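Local structure of Non-structural polyprotein (Sindbis virus, 4GUA) at residues Phe175-Ile188 with Phe216-Ile229. The protein probably cleaves the viral non-structural polyprotein through its nsP2 cysteine protease, here still joined to the macro and zinc-binding domains of nsP3. Numbering follows the deposited sequence.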
loop_
_atom_site.group_PDB
_atom_site.type_symbol
_atom_site.label_atom_id
_atom_site.label_comp_id
_atom_site.label_asym_id
_atom_site.label_seq_id
_atom_site.Cartn_x
_atom_site.Cartn_y
_atom_site.Cartn_z
ATOM N N PHE A 175 5.866 22.915 -7.201
ATOM C CA PHE A 175 4.695 22.543 -7.978
ATOM C C PHE A 175 4.433 23.642 -8.998
ATOM O O PHE A 175 4.572 24.824 -8.702
ATOM C CB PHE A 175 3.507 22.290 -7.054
ATOM C CG PHE A 175 3.790 21.248 -6.024
ATOM C CD1 PHE A 175 3.668 19.907 -6.328
ATOM C CD2 PHE A 175 4.234 21.604 -4.766
ATOM C CE1 PHE A 175 3.957 18.939 -5.384
ATOM C CE2 PHE A 175 4.521 20.641 -3.818
ATOM C CZ PHE A 175 4.382 19.308 -4.130
ATOM N N LYS A 176 4.065 23.228 -10.205
ATOM C CA LYS A 176 4.111 24.091 -11.379
ATOM C C LYS A 176 2.866 24.972 -11.499
ATOM O O LYS A 176 2.799 25.855 -12.349
ATOM C CB LYS A 176 4.286 23.253 -12.659
ATOM C CG LYS A 176 4.002 21.742 -12.535
ATOM C CD LYS A 176 5.087 20.951 -11.762
ATOM C CE LYS A 176 4.697 19.480 -11.559
ATOM N NZ LYS A 176 3.385 19.272 -10.853
ATOM N N HIS A 177 1.894 24.740 -10.627
ATOM C CA HIS A 177 0.601 25.412 -10.700
ATOM C C HIS A 177 0.593 26.760 -9.974
ATOM O O HIS A 177 1.122 26.880 -8.867
ATOM C CB HIS A 177 -0.467 24.491 -10.123
ATOM C CG HIS A 177 -0.336 23.072 -10.578
ATOM N ND1 HIS A 177 -0.782 22.638 -11.808
ATOM C CD2 HIS A 177 0.213 21.992 -9.974
ATOM C CE1 HIS A 177 -0.528 21.348 -11.936
ATOM N NE2 HIS A 177 0.078 20.931 -10.838
ATOM N N HIS A 178 0.020 27.778 -10.611
ATOM C CA HIS A 178 0.026 29.124 -10.045
ATOM C C HIS A 178 -1.000 29.325 -8.930
ATOM O O HIS A 178 -0.670 29.863 -7.871
ATOM C CB HIS A 178 -0.218 30.173 -11.134
ATOM C CG HIS A 178 -0.237 31.577 -10.612
ATOM N ND1 HIS A 178 0.846 32.150 -9.979
ATOM C CD2 HIS A 178 -1.216 32.512 -10.603
ATOM C CE1 HIS A 178 0.538 33.381 -9.613
ATOM N NE2 HIS A 178 -0.707 33.625 -9.978
ATOM N N SER A 179 -2.241 28.909 -9.171
ATOM C CA SER A 179 -3.314 29.142 -8.209
ATOM C C SER A 179 -3.541 27.908 -7.335
ATOM O O SER A 179 -3.830 26.822 -7.839
ATOM C CB SER A 179 -4.602 29.529 -8.934
ATOM O OG SER A 179 -5.588 29.969 -8.016
ATOM N N VAL A 180 -3.434 28.097 -6.022
ATOM C CA VAL A 180 -3.427 26.992 -5.072
ATOM C C VAL A 180 -4.459 27.167 -3.965
ATOM O O VAL A 180 -4.572 28.239 -3.371
ATOM C CB VAL A 180 -2.046 26.874 -4.395
ATOM C CG1 VAL A 180 -1.986 25.648 -3.483
ATOM C CG2 VAL A 180 -0.952 26.819 -5.437
ATOM N N LEU A 181 -5.206 26.104 -3.686
ATOM C CA LEU A 181 -6.123 26.088 -2.552
ATOM C C LEU A 181 -5.373 25.603 -1.324
ATOM O O LEU A 181 -4.727 24.566 -1.367
ATOM C CB LEU A 181 -7.304 25.165 -2.838
ATOM C CG LEU A 181 -8.327 24.991 -1.719
ATOM C CD1 LEU A 181 -8.937 26.318 -1.318
ATOM C CD2 LEU A 181 -9.400 24.025 -2.181
ATOM N N VAL A 182 -5.440 26.350 -0.233
ATOM C CA VAL A 182 -4.651 26.009 0.942
ATOM C C VAL A 182 -5.534 25.843 2.171
ATOM O O VAL A 182 -6.264 26.753 2.559
ATOM C CB VAL A 182 -3.567 27.084 1.210
ATOM C CG1 VAL A 182 -3.094 27.040 2.659
ATOM C CG2 VAL A 182 -2.393 26.907 0.247
ATOM N N VAL A 183 -5.493 24.658 2.760
ATOM C CA VAL A 183 -6.149 24.411 4.036
ATOM C C VAL A 183 -5.059 24.355 5.102
ATOM O O VAL A 183 -4.250 23.435 5.107
ATOM C CB VAL A 183 -6.925 23.081 4.015
ATOM C CG1 VAL A 183 -7.654 22.876 5.322
ATOM C CG2 VAL A 183 -7.900 23.054 2.841
ATOM N N SER A 184 -5.024 25.343 5.989
ATOM C CA SER A 184 -3.926 25.464 6.946
ATOM C C SER A 184 -4.385 26.230 8.181
ATOM O O SER A 184 -5.286 27.055 8.084
ATOM C CB SER A 184 -2.749 26.193 6.271
ATOM O OG SER A 184 -1.646 26.376 7.143
ATOM N N GLU A 185 -3.787 25.963 9.340
ATOM C CA GLU A 185 -4.116 26.743 10.535
ATOM C C GLU A 185 -3.362 28.077 10.609
ATOM O O GLU A 185 -3.785 29.006 11.301
ATOM C CB GLU A 185 -3.856 25.937 11.803
ATOM C CG GLU A 185 -4.172 26.736 13.055
ATOM C CD GLU A 185 -4.454 25.887 14.273
ATOM O OE1 GLU A 185 -4.892 24.725 14.117
ATOM O OE2 GLU A 185 -4.238 26.393 15.395
ATOM N N GLU A 186 -2.253 28.176 9.887
ATOM C CA GLU A 186 -1.419 29.372 9.918
ATOM C C GLU A 186 -1.255 29.876 8.499
ATOM O O GLU A 186 -1.230 29.087 7.560
ATOM C CB GLU A 186 -0.058 29.072 10.566
ATOM C CG GLU A 186 -0.063 27.874 11.521
ATOM C CD GLU A 186 0.278 26.548 10.856
ATOM O OE1 GLU A 186 0.272 26.482 9.608
ATOM O OE2 GLU A 186 0.514 25.561 11.592
ATOM N N LYS A 187 -1.157 31.192 8.340
ATOM C CA LYS A 187 -1.126 31.779 7.008
ATOM C C LYS A 187 0.112 31.301 6.270
ATOM O O LYS A 187 1.163 31.096 6.865
ATOM C CB LYS A 187 -1.144 33.308 7.081
ATOM C CG LYS A 187 -1.201 33.989 5.722
ATOM C CD LYS A 187 -1.291 35.503 5.861
ATOM C CE LYS A 187 -1.405 36.207 4.508
ATOM N NZ LYS A 187 -2.728 36.019 3.858
ATOM N N ILE A 188 -0.035 31.092 4.972
ATOM C CA ILE A 188 1.076 30.676 4.137
ATOM C C ILE A 188 1.427 31.782 3.159
ATOM O O ILE A 188 0.578 32.240 2.397
ATOM C CB ILE A 188 0.739 29.376 3.388
ATOM C CG1 ILE A 188 0.856 28.196 4.354
ATOM C CG2 ILE A 188 1.651 29.190 2.174
ATOM C CD1 ILE A 188 0.563 26.867 3.729
ATOM N N PHE A 216 -14.638 20.170 4.574
ATOM C CA PHE A 216 -15.139 21.437 4.055
ATOM C C PHE A 216 -15.936 21.265 2.765
ATOM O O PHE A 216 -15.565 20.481 1.889
ATOM C CB PHE A 216 -13.983 22.418 3.858
ATOM C CG PHE A 216 -12.846 21.856 3.067
ATOM C CD1 PHE A 216 -11.847 21.139 3.691
ATOM C CD2 PHE A 216 -12.767 22.059 1.703
ATOM C CE1 PHE A 216 -10.801 20.615 2.972
ATOM C CE2 PHE A 216 -11.719 21.541 0.974
ATOM C CZ PHE A 216 -10.732 20.819 1.612
ATOM N N PRO A 217 -17.011 22.045 2.621
ATOM C CA PRO A 217 -17.884 21.933 1.450
ATOM C C PRO A 217 -17.148 22.348 0.183
ATOM O O PRO A 217 -16.121 23.007 0.265
ATOM C CB PRO A 217 -19.017 22.911 1.763
ATOM C CG PRO A 217 -18.412 23.912 2.671
ATOM C CD PRO A 217 -17.417 23.150 3.505
ATOM N N PRO A 218 -17.656 21.942 -0.983
ATOM C CA PRO A 218 -16.963 22.254 -2.234
ATOM C C PRO A 218 -16.734 23.744 -2.456
ATOM O O PRO A 218 -17.645 24.554 -2.321
ATOM C CB PRO A 218 -17.908 21.691 -3.295
ATOM C CG PRO A 218 -18.584 20.536 -2.600
ATOM C CD PRO A 218 -18.763 20.989 -1.178
ATOM N N GLN A 219 -15.485 24.084 -2.743
ATOM C CA GLN A 219 -15.082 25.394 -3.237
ATOM C C GLN A 219 -14.995 25.336 -4.760
ATOM O O GLN A 219 -15.525 24.414 -5.379
ATOM C CB GLN A 219 -13.741 25.797 -2.631
ATOM C CG GLN A 219 -13.700 25.599 -1.137
ATOM C CD GLN A 219 -14.794 26.360 -0.429
ATOM O OE1 GLN A 219 -14.841 27.587 -0.454
ATOM N NE2 GLN A 219 -15.727 25.619 0.150
ATOM N N ALA A 220 -14.337 26.321 -5.362
ATOM C CA ALA A 220 -14.005 26.247 -6.779
ATOM C C ALA A 220 -12.976 25.133 -6.965
ATOM O O ALA A 220 -12.569 24.487 -5.996
ATOM C CB ALA A 220 -13.419 27.560 -7.238
ATOM N N ARG A 221 -12.542 24.906 -8.200
ATOM C CA ARG A 221 -11.592 23.831 -8.471
ATOM C C ARG A 221 -10.204 24.366 -8.817
ATOM O O ARG A 221 -10.066 25.366 -9.516
ATOM C CB ARG A 221 -12.110 22.929 -9.585
ATOM C CG ARG A 221 -13.299 22.104 -9.175
ATOM C CD ARG A 221 -13.691 21.115 -10.250
ATOM N NE ARG A 221 -15.033 20.583 -10.016
ATOM C CZ ARG A 221 -15.307 19.515 -9.272
ATOM N NH1 ARG A 221 -14.331 18.836 -8.673
ATOM N NH2 ARG A 221 -16.565 19.122 -9.128
ATOM N N TYR A 222 -9.181 23.678 -8.328
ATOM C CA TYR A 222 -7.806 24.126 -8.474
ATOM C C TYR A 222 -6.981 22.999 -9.059
ATOM O O TYR A 222 -7.411 21.845 -9.060
ATOM C CB TYR A 222 -7.234 24.529 -7.120
ATOM C CG TYR A 222 -7.977 25.674 -6.473
ATOM C CD1 TYR A 222 -9.211 25.471 -5.870
ATOM C CD2 TYR A 222 -7.444 26.951 -6.455
ATOM C CE1 TYR A 222 -9.894 26.507 -5.273
ATOM C CE2 TYR A 222 -8.118 27.995 -5.858
ATOM C CZ TYR A 222 -9.344 27.769 -5.268
ATOM O OH TYR A 222 -10.024 28.811 -4.671
ATOM N N ASP A 223 -5.814 23.342 -9.594
ATOM C CA ASP A 223 -4.896 22.330 -10.093
ATOM C C ASP A 223 -3.995 21.827 -8.978
ATOM O O ASP A 223 -3.394 20.758 -9.085
ATOM C CB ASP A 223 -4.073 22.896 -11.241
ATOM C CG ASP A 223 -4.916 23.198 -12.450
ATOM O OD1 ASP A 223 -5.926 22.501 -12.656
ATOM O OD2 ASP A 223 -4.580 24.138 -13.192
ATOM N N LEU A 224 -3.935 22.587 -7.890
ATOM C CA LEU A 224 -3.179 22.178 -6.721
ATOM C C LEU A 224 -3.945 22.465 -5.443
ATOM O O LEU A 224 -4.395 23.589 -5.206
ATOM C CB LEU A 224 -1.823 22.879 -6.671
ATOM C CG LEU A 224 -0.950 22.466 -5.480
ATOM C CD1 LEU A 224 -0.617 20.976 -5.542
ATOM C CD2 LEU A 224 0.329 23.296 -5.412
ATOM N N VAL A 225 -4.109 21.428 -4.632
ATOM C CA VAL A 225 -4.672 21.578 -3.297
ATOM C C VAL A 225 -3.624 21.161 -2.280
ATOM O O VAL A 225 -2.987 20.136 -2.446
ATOM C CB VAL A 225 -5.927 20.708 -3.100
ATOM C CG1 VAL A 225 -6.444 20.840 -1.674
ATOM C CG2 VAL A 225 -7.000 21.088 -4.105
ATOM N N PHE A 226 -3.454 21.951 -1.228
ATOM C CA PHE A 226 -2.413 21.716 -0.240
ATOM C C PHE A 226 -3.069 21.703 1.144
ATOM O O PHE A 226 -3.504 22.739 1.645
ATOM C CB PHE A 226 -1.361 22.827 -0.356
ATOM C CG PHE A 226 -0.261 22.739 0.656
ATOM C CD1 PHE A 226 0.677 21.723 0.596
ATOM C CD2 PHE A 226 -0.156 23.682 1.667
ATOM C CE1 PHE A 226 1.695 21.640 1.534
ATOM C CE2 PHE A 226 0.856 23.602 2.608
ATOM C CZ PHE A 226 1.784 22.581 2.541
ATOM N N ILE A 227 -3.146 20.521 1.750
ATOM C CA ILE A 227 -3.721 20.356 3.075
ATOM C C ILE A 227 -2.581 20.359 4.075
ATOM O O ILE A 227 -1.774 19.437 4.104
ATOM C CB ILE A 227 -4.475 19.006 3.207
ATOM C CG1 ILE A 227 -5.387 18.750 2.007
ATOM C CG2 ILE A 227 -5.245 18.951 4.515
ATOM C CD1 ILE A 227 -6.429 19.806 1.814
ATOM N N ASN A 228 -2.508 21.411 4.878
ATOM C CA ASN A 228 -1.434 21.583 5.848
ATOM C C ASN A 228 -1.808 21.198 7.278
ATOM O O ASN A 228 -1.038 21.447 8.206
ATOM C CB ASN A 228 -0.918 23.019 5.798
ATOM C CG ASN A 228 0.497 23.146 6.302
ATOM O OD1 ASN A 228 1.245 22.170 6.349
ATOM N ND2 ASN A 228 0.878 24.358 6.681
ATOM N N ILE A 229 -3.002 20.637 7.459
ATOM C CA ILE A 229 -3.524 20.337 8.792
ATOM C C ILE A 229 -2.831 19.136 9.440
ATOM O O ILE A 229 -2.784 18.037 8.873
ATOM C CB ILE A 229 -5.023 20.031 8.740
ATOM C CG1 ILE A 229 -5.805 21.194 8.123
ATOM C CG2 ILE A 229 -5.535 19.751 10.132
ATOM C CD1 ILE A 229 -5.770 22.471 8.932
#
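Leu181 and Val183 of strand 179-183 exchange backbone hydrogen bonds with residues 224-228, forming the parallel central pair of a seven-stranded mixed sheet. Its strand order, 3-2-1-4-5-7-6, is that of the Rossmann-like methyltransferase fold, consistent with the methyltransferase-like domain that follows the protease in nsP2. Leu181 N donates to Leu224 O (3.0 Å), Phe226 N to Leu181 O, Val183 N to Phe226 O and Asn228 N to Val183 O (2.7 Å), the usual alternating ladder of parallel strands.

On one face Leu181 CB sits over the centre of the Tyr222 ring, 3.7 Å from its centroid and 14° off the ring normal, a CH-pi contact made just before the chain turns the corner at Asp223. Val183 divides its branches: CG2 meets Ile227 CD1 and approaches the Phe216 ring obliquely, while CG1, anti to the backbone N (chi1 -177°), packs on Ile229 CG1. Helix 237-257 backs this layer through Leu251 and Ala255.

The other face carries Val180, Val182, Leu224 and Phe226. Leu224 CD2 fills the corner between Val180 CG2 and Phe175 CB, and Ile188 CD1 reaches the edge of the Phe226 ring 3.5 Å from CE2. Beside the start of the strands, His177 lays one ring face over Asp223 O. Strands 194-199 and 263-269 flank the pair, and Tyr306 meets the Phe226 ring.

Just past the C-terminal ends of the strands, Asn228 bridges Ser184 and Tyr306, its OD1 hydrogen-bonded to Tyr306 OH. Asn228 ND2 donates to Ser184 OG at 3.3 Å, the hydroxyl lying close to the plane of the Asn228 amide; that hydroxyl in turn donates to Glu186 O (2.8 Å), in the carbonyl plane on a lone pair.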